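Local coordinates for alpha-L-rhamnosidase (Aspergillus terreus, PDB 6GSZ), which probably removes terminal non-reducing alpha-L-rhamnose residues from alpha-L-rhamnosides by hydrolysis, at residues A40-V45 with A52-S57; L2-V7 with V80-F85; V45-H50 with W67-L72. One frame throughout, in Å; residues are numbered along the deposited sequence.

Contact 1 of 3, residues A40-V45 with A52-S57. With CA (calcium ion), chain X.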
loop_
_atom_site.group_PDB
_atom_site.type_symbol
_atom_site.label_atom_id
_atom_site.label_comp_id
_atom_site.label_asym_id
_atom_site.label_seq_id
_atom_site.Cartn_x
_atom_site.Cartn_y
_atom_site.Cartn_z
ATOM N N ALA A 40 34.069 -1.588 -3.924
ATOM C CA ALA A 40 33.905 -2.242 -5.217
ATOM C C ALA A 40 32.916 -3.379 -5.044
ATOM O O ALA A 40 32.627 -3.807 -3.935
ATOM C CB ALA A 40 35.211 -2.788 -5.748
ATOM N N TYR A 41 32.399 -3.854 -6.169
ATOM C CA TYR A 41 31.526 -5.029 -6.188
ATOM C C TYR A 41 31.826 -5.839 -7.445
ATOM O O TYR A 41 32.348 -5.356 -8.429
ATOM C CB TYR A 41 30.051 -4.644 -6.091
ATOM C CG TYR A 41 29.519 -3.805 -7.216
ATOM C CD1 TYR A 41 29.108 -4.390 -8.408
ATOM C CD2 TYR A 41 29.308 -2.441 -7.067
ATOM C CE1 TYR A 41 28.554 -3.638 -9.432
ATOM C CE2 TYR A 41 28.736 -1.690 -8.070
ATOM C CZ TYR A 41 28.300 -2.288 -9.242
ATOM O OH TYR A 41 27.733 -1.507 -10.239
ATOM N N GLU A 42 31.391 -7.102 -7.370
ATOM C CA GLU A 42 31.372 -8.015 -8.499
ATOM C C GLU A 42 29.954 -8.580 -8.622
ATOM O O GLU A 42 29.372 -9.010 -7.636
ATOM C CB GLU A 42 32.412 -9.132 -8.340
ATOM C CG GLU A 42 33.816 -8.632 -8.599
ATOM C CD GLU A 42 34.894 -9.685 -8.458
ATOM O OE1 GLU A 42 34.581 -10.782 -7.988
ATOM O OE2 GLU A 42 36.071 -9.347 -8.749
ATOM N N ILE A 43 29.458 -8.562 -9.852
ATOM C CA ILE A 43 28.175 -9.210 -10.197
ATOM C C ILE A 43 28.490 -10.347 -11.175
ATOM O O ILE A 43 29.051 -10.117 -12.239
ATOM C CB ILE A 43 27.170 -8.228 -10.813
ATOM C CG1 ILE A 43 26.882 -7.050 -9.897
ATOM C CG2 ILE A 43 25.889 -8.992 -11.158
ATOM C CD1 ILE A 43 25.964 -5.971 -10.460
ATOM N N GLU A 44 28.099 -11.559 -10.779
ATOM C CA GLU A 44 28.192 -12.773 -11.608
ATOM C C GLU A 44 26.844 -12.973 -12.300
ATOM O O GLU A 44 25.808 -13.043 -11.630
ATOM C CB GLU A 44 28.532 -13.972 -10.727
ATOM C CG GLU A 44 28.704 -15.285 -11.493
ATOM C CD GLU A 44 28.736 -16.452 -10.524
ATOM O OE1 GLU A 44 29.840 -16.989 -10.275
ATOM O OE2 GLU A 44 27.667 -16.751 -9.943
ATOM N N VAL A 45 26.887 -13.052 -13.622
ATOM C CA VAL A 45 25.710 -13.337 -14.416
ATOM C C VAL A 45 25.912 -14.641 -15.194
ATOM O O VAL A 45 26.814 -14.738 -16.044
ATOM C CB VAL A 45 25.404 -12.171 -15.368
ATOM C CG1 VAL A 45 24.124 -12.435 -16.164
ATOM C CG2 VAL A 45 25.340 -10.851 -14.610
ATOM N N ALA A 52 29.617 -18.387 -16.724
ATOM C CA ALA A 52 29.335 -17.211 -16.027
ATOM C C ALA A 52 30.284 -16.087 -16.470
ATOM O O ALA A 52 31.494 -16.295 -16.703
ATOM C CB ALA A 52 29.469 -17.505 -14.556
ATOM N N ASP A 53 29.731 -14.871 -16.573
ATOM C CA ASP A 53 30.537 -13.652 -16.659
ATOM C C ASP A 53 30.551 -12.982 -15.282
ATOM O O ASP A 53 29.562 -12.992 -14.618
ATOM C CB ASP A 53 29.990 -12.650 -17.669
ATOM C CG ASP A 53 30.103 -13.071 -19.111
ATOM O OD1 ASP A 53 31.064 -13.797 -19.434
ATOM O OD2 ASP A 53 29.214 -12.664 -19.882
ATOM N N VAL A 54 31.715 -12.418 -14.892
ATOM C CA VAL A 54 31.839 -11.633 -13.672
ATOM C C VAL A 54 32.220 -10.214 -14.096
ATOM O O VAL A 54 33.191 -10.002 -14.809
ATOM C CB VAL A 54 32.837 -12.239 -12.658
ATOM C CG1 VAL A 54 33.019 -11.343 -11.440
ATOM C CG2 VAL A 54 32.397 -13.651 -12.242
ATOM N N PHE A 55 31.436 -9.250 -13.623
ATOM C CA PHE A 55 31.628 -7.843 -13.923
ATOM C C PHE A 55 32.023 -7.124 -12.631
ATOM O O PHE A 55 31.284 -7.139 -11.629
ATOM C CB PHE A 55 30.320 -7.240 -14.433
ATOM C CG PHE A 55 29.839 -7.907 -15.694
ATOM C CD1 PHE A 55 30.330 -7.525 -16.935
ATOM C CD2 PHE A 55 28.896 -8.922 -15.643
ATOM C CE1 PHE A 55 29.901 -8.147 -18.095
ATOM C CE2 PHE A 55 28.459 -9.537 -16.800
ATOM C CZ PHE A 55 28.936 -9.138 -18.021
ATOM N N ARG A 56 33.196 -6.508 -12.634
ATOM C CA ARG A 56 33.683 -5.747 -11.450
ATOM C C ARG A 56 33.498 -4.250 -11.697
ATOM O O ARG A 56 33.777 -3.741 -12.786
ATOM C CB ARG A 56 35.173 -6.011 -11.198
ATOM C CG ARG A 56 35.692 -5.351 -9.920
ATOM C CD ARG A 56 37.083 -5.737 -9.443
ATOM N NE ARG A 56 37.410 -5.054 -8.186
ATOM C CZ ARG A 56 37.659 -5.660 -7.016
ATOM N NH1 ARG A 56 37.439 -6.960 -6.871
ATOM N NH2 ARG A 56 38.167 -4.972 -6.005
ATOM N N SER A 57 33.032 -3.565 -10.653
ATOM C CA SER A 57 32.890 -2.109 -10.623
ATOM C C SER A 57 33.628 -1.571 -9.409
ATOM O O SER A 57 33.385 -2.038 -8.317
ATOM C CB SER A 57 31.451 -1.697 -10.510
ATOM O OG SER A 57 30.714 -2.000 -11.684
HETATM CA CA CA X . 32.108 -14.906 -21.211
HETATM O O HOH W 1 29.122 0.638 -11.363
HETATM O O HOH W 2 32.890 -16.109 -19.147
HETATM O O HOH W 3 30.358 -16.432 -20.755
#

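Contact 2 of 3, residues L2-V7 with V80-F85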
loop_
_atom_site.group_PDB
_atom_site.type_symbol
_atom_site.label_atom_id
_atom_site.label_comp_id
_atom_site.label_asym_id
_atom_site.label_seq_id
_atom_site.Cartn_x
_atom_site.Cartn_y
_atom_site.Cartn_z
ATOM N N LEU A 2 30.032 -9.790 8.173
ATOM C CA LEU A 2 29.455 -9.111 7.007
ATOM C C LEU A 2 29.070 -10.066 5.874
ATOM O O LEU A 2 29.901 -10.792 5.327
ATOM C CB LEU A 2 30.451 -8.099 6.456
ATOM C CG LEU A 2 29.919 -7.265 5.293
ATOM C CD1 LEU A 2 28.755 -6.398 5.732
ATOM C CD2 LEU A 2 31.032 -6.429 4.711
ATOM N N SER A 3 27.807 -9.964 5.442
ATOM C CA SER A 3 27.319 -10.729 4.306
ATOM C C SER A 3 26.260 -9.936 3.540
ATOM O O SER A 3 25.708 -8.939 4.051
ATOM C CB SER A 3 26.751 -12.072 4.716
ATOM O OG SER A 3 25.572 -11.924 5.486
ATOM N N ILE A 4 25.939 -10.440 2.356
ATOM C CA ILE A 4 24.809 -9.918 1.574
ATOM C C ILE A 4 23.570 -10.769 1.880
ATOM O O ILE A 4 23.605 -11.985 1.700
ATOM C CB ILE A 4 25.125 -9.885 0.066
ATOM C CG1 ILE A 4 26.170 -8.799 -0.223
ATOM C CG2 ILE A 4 23.854 -9.670 -0.746
ATOM C CD1 ILE A 4 26.734 -8.822 -1.626
ATOM N N SER A 5 22.510 -10.103 2.353
ATOM C CA SER A 5 21.297 -10.773 2.791
ATOM C C SER A 5 20.240 -10.867 1.692
ATOM O O SER A 5 19.361 -11.699 1.823
ATOM C CB SER A 5 20.699 -10.110 3.988
ATOM O OG SER A 5 20.463 -8.744 3.748
ATOM N N GLN A 6 20.284 -9.986 0.686
ATOM C CA GLN A 6 19.200 -9.900 -0.302
ATOM C C GLN A 6 19.825 -9.284 -1.538
ATOM O O GLN A 6 20.585 -8.331 -1.410
ATOM C CB GLN A 6 18.061 -8.963 0.174
ATOM C CG GLN A 6 16.939 -8.784 -0.857
ATOM C CD GLN A 6 15.909 -7.701 -0.600
ATOM O OE1 GLN A 6 14.738 -7.993 -0.334
ATOM N NE2 GLN A 6 16.302 -6.440 -0.738
ATOM N N VAL A 7 19.540 -9.860 -2.694
ATOM C CA VAL A 7 19.852 -9.300 -3.989
ATOM C C VAL A 7 18.522 -9.139 -4.714
ATOM O O VAL A 7 17.763 -10.139 -4.827
ATOM C CB VAL A 7 20.822 -10.174 -4.805
ATOM C CG1 VAL A 7 21.031 -9.580 -6.172
ATOM C CG2 VAL A 7 22.160 -10.294 -4.088
ATOM N N VAL A 80 22.057 -14.766 -10.864
ATOM C CA VAL A 80 22.920 -13.665 -10.453
ATOM C C VAL A 80 23.420 -13.899 -9.047
ATOM O O VAL A 80 22.656 -14.293 -8.167
ATOM C CB VAL A 80 22.146 -12.339 -10.549
ATOM C CG1 VAL A 80 22.974 -11.206 -9.959
ATOM C CG2 VAL A 80 21.810 -12.031 -12.005
ATOM N N ARG A 81 24.724 -13.607 -8.835
ATOM C CA ARG A 81 25.267 -13.484 -7.485
ATOM C C ARG A 81 26.077 -12.186 -7.430
ATOM O O ARG A 81 26.528 -11.718 -8.461
ATOM C CB ARG A 81 26.160 -14.670 -7.116
ATOM C CG ARG A 81 25.467 -16.022 -7.121
ATOM C CD ARG A 81 26.352 -17.092 -6.491
ATOM N NE ARG A 81 27.539 -17.330 -7.282
ATOM C CZ ARG A 81 28.639 -17.952 -6.808
ATOM N NH1 ARG A 81 28.658 -18.410 -5.563
ATOM N NH2 ARG A 81 29.718 -18.076 -7.575
ATOM N N VAL A 82 26.217 -11.640 -6.220
ATOM C CA VAL A 82 26.985 -10.435 -5.979
ATOM C C VAL A 82 27.940 -10.682 -4.830
ATOM O O VAL A 82 27.619 -11.364 -3.883
ATOM C CB VAL A 82 26.051 -9.249 -5.667
ATOM C CG1 VAL A 82 26.831 -7.964 -5.405
ATOM C CG2 VAL A 82 25.015 -9.075 -6.774
ATOM N N ARG A 83 29.088 -10.003 -4.871
ATOM C CA ARG A 83 29.924 -9.867 -3.673
ATOM C C ARG A 83 30.484 -8.451 -3.654
ATOM O O ARG A 83 30.645 -7.825 -4.661
ATOM C CB ARG A 83 31.010 -10.941 -3.576
ATOM C CG ARG A 83 32.010 -10.931 -4.707
ATOM C CD ARG A 83 33.062 -12.017 -4.461
ATOM N NE ARG A 83 34.049 -12.009 -5.512
ATOM C CZ ARG A 83 35.171 -12.717 -5.486
ATOM N NH1 ARG A 83 35.446 -13.507 -4.450
ATOM N NH2 ARG A 83 36.007 -12.610 -6.499
ATOM N N SER A 84 30.740 -8.011 -2.438
ATOM C CA SER A 84 31.081 -6.640 -2.145
ATOM C C SER A 84 32.422 -6.604 -1.389
ATOM O O SER A 84 32.670 -7.424 -0.513
ATOM C CB SER A 84 29.950 -6.014 -1.374
ATOM O OG SER A 84 30.289 -4.710 -0.972
ATOM N N PHE A 85 33.261 -5.626 -1.753
ATOM C CA PHE A 85 34.594 -5.423 -1.213
ATOM C C PHE A 85 34.660 -4.138 -0.375
ATOM O O PHE A 85 34.278 -3.067 -0.838
ATOM C CB PHE A 85 35.576 -5.357 -2.379
ATOM C CG PHE A 85 35.607 -6.590 -3.240
ATOM C CD1 PHE A 85 34.710 -6.729 -4.297
ATOM C CD2 PHE A 85 36.493 -7.630 -2.975
ATOM C CE1 PHE A 85 34.727 -7.861 -5.093
ATOM C CE2 PHE A 85 36.490 -8.766 -3.761
ATOM C CZ PHE A 85 35.616 -8.874 -4.820
#

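Contact 3 of 3, residues V45-H50 with W67-L72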
loop_
_atom_site.group_PDB
_atom_site.type_symbol
_atom_site.label_atom_id
_atom_site.label_comp_id
_atom_site.label_asym_id
_atom_site.label_seq_id
_atom_site.Cartn_x
_atom_site.Cartn_y
_atom_site.Cartn_z
ATOM N N VAL A 45 26.887 -13.052 -13.622
ATOM C CA VAL A 45 25.710 -13.337 -14.416
ATOM C C VAL A 45 25.912 -14.641 -15.194
ATOM O O VAL A 45 26.814 -14.738 -16.044
ATOM C CB VAL A 45 25.404 -12.171 -15.368
ATOM C CG1 VAL A 45 24.124 -12.435 -16.164
ATOM C CG2 VAL A 45 25.340 -10.851 -14.610
ATOM N N LYS A 46 25.039 -15.621 -14.915
ATOM C CA LYS A 46 25.094 -16.952 -15.584
ATOM C C LYS A 46 23.901 -17.106 -16.532
ATOM O O LYS A 46 22.764 -16.934 -16.084
ATOM C CB LYS A 46 25.148 -18.073 -14.533
ATOM C CG LYS A 46 25.155 -19.490 -15.080
ATOM C CD LYS A 46 26.423 -19.851 -15.811
ATOM C CE LYS A 46 26.438 -21.295 -16.274
ATOM N NZ LYS A 46 25.672 -21.466 -17.528
ATOM N N ARG A 47 24.158 -17.410 -17.805
ATOM C CA ARG A 47 23.170 -17.731 -18.799
ATOM C C ARG A 47 23.352 -19.198 -19.149
ATOM O O ARG A 47 24.486 -19.619 -19.243
ATOM C CB ARG A 47 23.414 -16.872 -20.041
ATOM C CG ARG A 47 22.674 -15.565 -19.971
ATOM C CD ARG A 47 22.871 -14.742 -21.240
ATOM N NE ARG A 47 22.040 -13.546 -21.198
ATOM C CZ ARG A 47 22.461 -12.352 -20.853
ATOM N NH1 ARG A 47 23.598 -12.217 -20.173
ATOM N NH2 ARG A 47 21.774 -11.295 -21.220
ATOM N N ALA A 48 22.234 -19.925 -19.298
ATOM C CA ALA A 48 22.286 -21.340 -19.638
ATOM C C ALA A 48 23.238 -21.508 -20.843
ATOM O O ALA A 48 23.142 -20.646 -21.835
ATOM C CB ALA A 48 20.873 -21.853 -19.882
ATOM N N GLY A 49 24.086 -22.581 -20.771
ATOM C CA GLY A 49 24.968 -22.947 -21.887
ATOM C C GLY A 49 26.232 -22.100 -21.978
ATOM O O GLY A 49 27.081 -22.397 -22.827
ATOM N N HIS A 50 26.359 -21.064 -21.130
ATOM C CA HIS A 50 27.532 -20.177 -21.153
ATOM C C HIS A 50 28.222 -20.196 -19.788
ATOM O O HIS A 50 27.580 -20.337 -18.749
ATOM C CB HIS A 50 27.165 -18.734 -21.543
ATOM C CG HIS A 50 26.444 -18.622 -22.850
ATOM N ND1 HIS A 50 25.836 -17.445 -23.253
ATOM C CD2 HIS A 50 26.212 -19.520 -23.837
ATOM C CE1 HIS A 50 25.267 -17.620 -24.430
ATOM N NE2 HIS A 50 25.486 -18.890 -24.815
ATOM N N TRP A 67 22.389 -2.759 -14.537
ATOM C CA TRP A 67 22.543 -4.112 -15.069
ATOM C C TRP A 67 23.867 -4.184 -15.829
ATOM O O TRP A 67 24.086 -3.353 -16.696
ATOM C CB TRP A 67 21.362 -4.404 -15.990
ATOM C CG TRP A 67 21.431 -5.748 -16.651
ATOM C CD1 TRP A 67 21.676 -6.003 -17.981
ATOM C CD2 TRP A 67 21.279 -7.020 -16.007
ATOM N NE1 TRP A 67 21.697 -7.358 -18.202
ATOM C CE2 TRP A 67 21.444 -8.002 -17.018
ATOM C CE3 TRP A 67 21.044 -7.417 -14.691
ATOM C CZ2 TRP A 67 21.395 -9.358 -16.720
ATOM C CZ3 TRP A 67 20.982 -8.760 -14.410
ATOM C CH2 TRP A 67 21.161 -9.717 -15.417
ATOM N N PRO A 68 24.754 -5.126 -15.508
ATOM C CA PRO A 68 26.097 -5.109 -16.111
ATOM C C PRO A 68 26.288 -5.905 -17.403
ATOM O O PRO A 68 27.310 -5.846 -18.034
ATOM C CB PRO A 68 26.950 -5.763 -15.009
ATOM C CG PRO A 68 25.990 -6.777 -14.394
ATOM C CD PRO A 68 24.650 -6.057 -14.372
ATOM N N SER A 69 25.280 -6.688 -17.782
ATOM C CA SER A 69 25.429 -7.624 -18.914
ATOM C C SER A 69 24.645 -7.075 -20.122
ATOM O O SER A 69 24.148 -5.932 -20.126
ATOM C CB SER A 69 25.003 -9.020 -18.453
ATOM O OG SER A 69 25.114 -10.014 -19.469
ATOM N N SER A 70 24.584 -7.866 -21.200
ATOM C CA SER A 70 23.747 -7.497 -22.324
ATOM C C SER A 70 22.276 -7.583 -21.888
ATOM O O SER A 70 21.934 -8.280 -20.933
ATOM C CB SER A 70 24.002 -8.390 -23.511
ATOM O OG SER A 70 23.876 -9.728 -23.108
ATOM N N PRO A 71 21.390 -6.831 -22.542
ATOM C CA PRO A 71 19.953 -6.878 -22.202
ATOM C C PRO A 71 19.362 -8.288 -22.246
ATOM O O PRO A 71 19.730 -9.099 -23.098
ATOM C CB PRO A 71 19.295 -5.973 -23.243
ATOM C CG PRO A 71 20.420 -5.063 -23.714
ATOM C CD PRO A 71 21.668 -5.917 -23.662
ATOM N N LEU A 72 18.528 -8.586 -21.265
ATOM C CA LEU A 72 17.788 -9.845 -21.250
ATOM C C LEU A 72 16.659 -9.805 -22.287
ATOM O O LEU A 72 16.023 -8.799 -22.506
ATOM C CB LEU A 72 17.224 -10.089 -19.848
ATOM C CG LEU A 72 18.268 -10.260 -18.750
ATOM C CD1 LEU A 72 17.645 -10.071 -17.387
ATOM C CD2 LEU A 72 18.933 -11.620 -18.853
HETATM O O HOH W 4 20.424 -11.548 -23.372
#

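Contact 1 of 3, residues A40-V45 with A52-S57
Two groups converge on the carbonyl oxygen of Y41. The backbone N of S57 donates to Y41 O at 2.9 Å in a nearly straight bond, N-H...O 170°, while R56 brings its CA hydrogen to the same acceptor. S57 repays the bond through its own carbonyl, and the exchange recurs between I43 and F55 and between V45 and D53, giving six backbone bonds in all. The ring of Y41 turns back over its partner because CG lies between the backbone N and the carbonyl carbon, chi1 62°. S57 CB thereby sits over one ring face, 3.7 Å from the centroid of Y41, as a CH-pi contact. A water joins Y41 OH to S57 OG, and W27 meets the ring edge-to-face.

This beta hairpin, strands 38-46 and 53-58, closes one side of a five-stranded mixed sheet in the N-terminal immunoglobulin-like domain; strand 53-58 is outermost, and strand 78-86 lies beyond 38-46. V45 CG2 abuts the edge of the F55 ring, 4.0 Å from F55 CE2, on the same sheet face as Y41. On this face too, beside the turn, D53 OD1 binds a calcium ion at 2.3 Å, and a water on that ion donates to A52 O at 2.8 Å.

The face of E42, E44, V54 and R56 is charged. E42 OE2 lies in the guanidinium plane of R56, 3.3 Å from R56 NH1, a weak bond within a salt bridge; the carboxylate itself is turned 78° from that plane. E42 OE1 is paired with R83, so two arginines probably stabilise its negative charge. A40 CB rests over one guanidinium face of R56, and F85 adds a cation-pi contact. V54 divides its branches, CG1 against E42 and CG2 against E44, whose carboxylate pairs with R81.

Contact 2 of 3, residues L2-V7 with V80-F85
I4 and V82 meet because their torsions bring their methyl groups together. I4 places CG1 opposite its own carbonyl carbon, chi1 -70°, and an extended chi2 of 170° then carries CD1 down onto strand 80-85. V82 has CG1 trans to its backbone N, chi1 180°, which turns CG1 to I4 and CG2 to V7. The result is face-to-face packing across a beta sandwich of immunoglobulin type: the small sheet of strands 3-9 and 25-30 lies over the five-stranded sheet that contains 78-86. At their closest the two strand axes are 7.6 Å apart, a spacing bridged here by side chains.

I4 CD1 does most of the reaching. It settles 3.5 Å from V82 O and 3.9 Å from V82 CG1, meeting the valine side chain at about a right angle, and it also touches R83 CA and the CB of S84. I4 and V7 both turn inward although only two residues, S5 and Q6, lie between them. S5 and Q6 both pair with R28 through the backbone, which is consistent with a classic beta bulge that restores V7 to the inner face.

The core is apolar, yet several polar groups at its border have partners. S84 OG bonds to Q38, V82 N to the hydroxyl of S96 and S84 N to that of T93, while W27 from strand 25-30 packs on both I4 and V82. The CB atoms of R81 and R83 point away from 2-7, and their guanidinium groups form salt bridges with E44 and E42. On V7 the branching is used symmetrically: its CG1 and CG2 each stand 4.1 Å from the single methyl V82 CG2.

Contact 3 of 3, residues V45-H50 with W67-L72
R47 starts toward the 67-72 loop at CB; CG lies beside the backbone N, and from there the chain is extended through CD to NE, where E76 supplies a salt bridge. Beyond CZ the two terminal nitrogens separate their tasks. R47 NH1 donates to S69 OG at 2.8 Å, almost in the guanidinium plane. R47 NH2 donates to S70 O at 3.0 Å, again in plane, and a water accepts from R47 NH2 while giving its own hydrogen to P71 O. L72 CD2 lies over one face of the group, 3.7 Å from R47 NH2. The flat tip is therefore fixed in rotation by edge bonds and covered by a methyl.

S70 O has a second donor, W67 NE1 at 2.9 Å, and the two N-H groups reach it from opposite faces of its carbonyl plane. Nearby, V45 supplies apolar contact: its CG1 is 4.1 Å from W67 CH2, and its CG2 meets P68 CG.

The loop, which links strands 53-58 and 78-86, is thus pinned to the end of strand 38-46, with W67 and L72 also resting on V101 of strand 99-103 and L72 on A78 of strand 78-86.

In the fold
All three contacts belong to the N-terminal immunoglobulin-like domain, but each shows a different way of joining beta structure. Contact 2 is the buried one, bringing two sheets together mainly through aliphatic side chains. Contact 1 lies at the sheet margin and is only partly buried; it combines main-chain pairing with a salt bridge, and carries a calcium ion at D53. Contact 3, also partly buried, fastens a loop through one arginine and a patch of apolar packing round V45. Contacts 1 and 3 share V45 and strand 38-46, and F55 packs on P68 between them. Contacts 1 and 2 meet through acid-arginine pairs across the neighbouring strands 38-46 and 78-86. V80 touches W67, linking contacts 2 and 3.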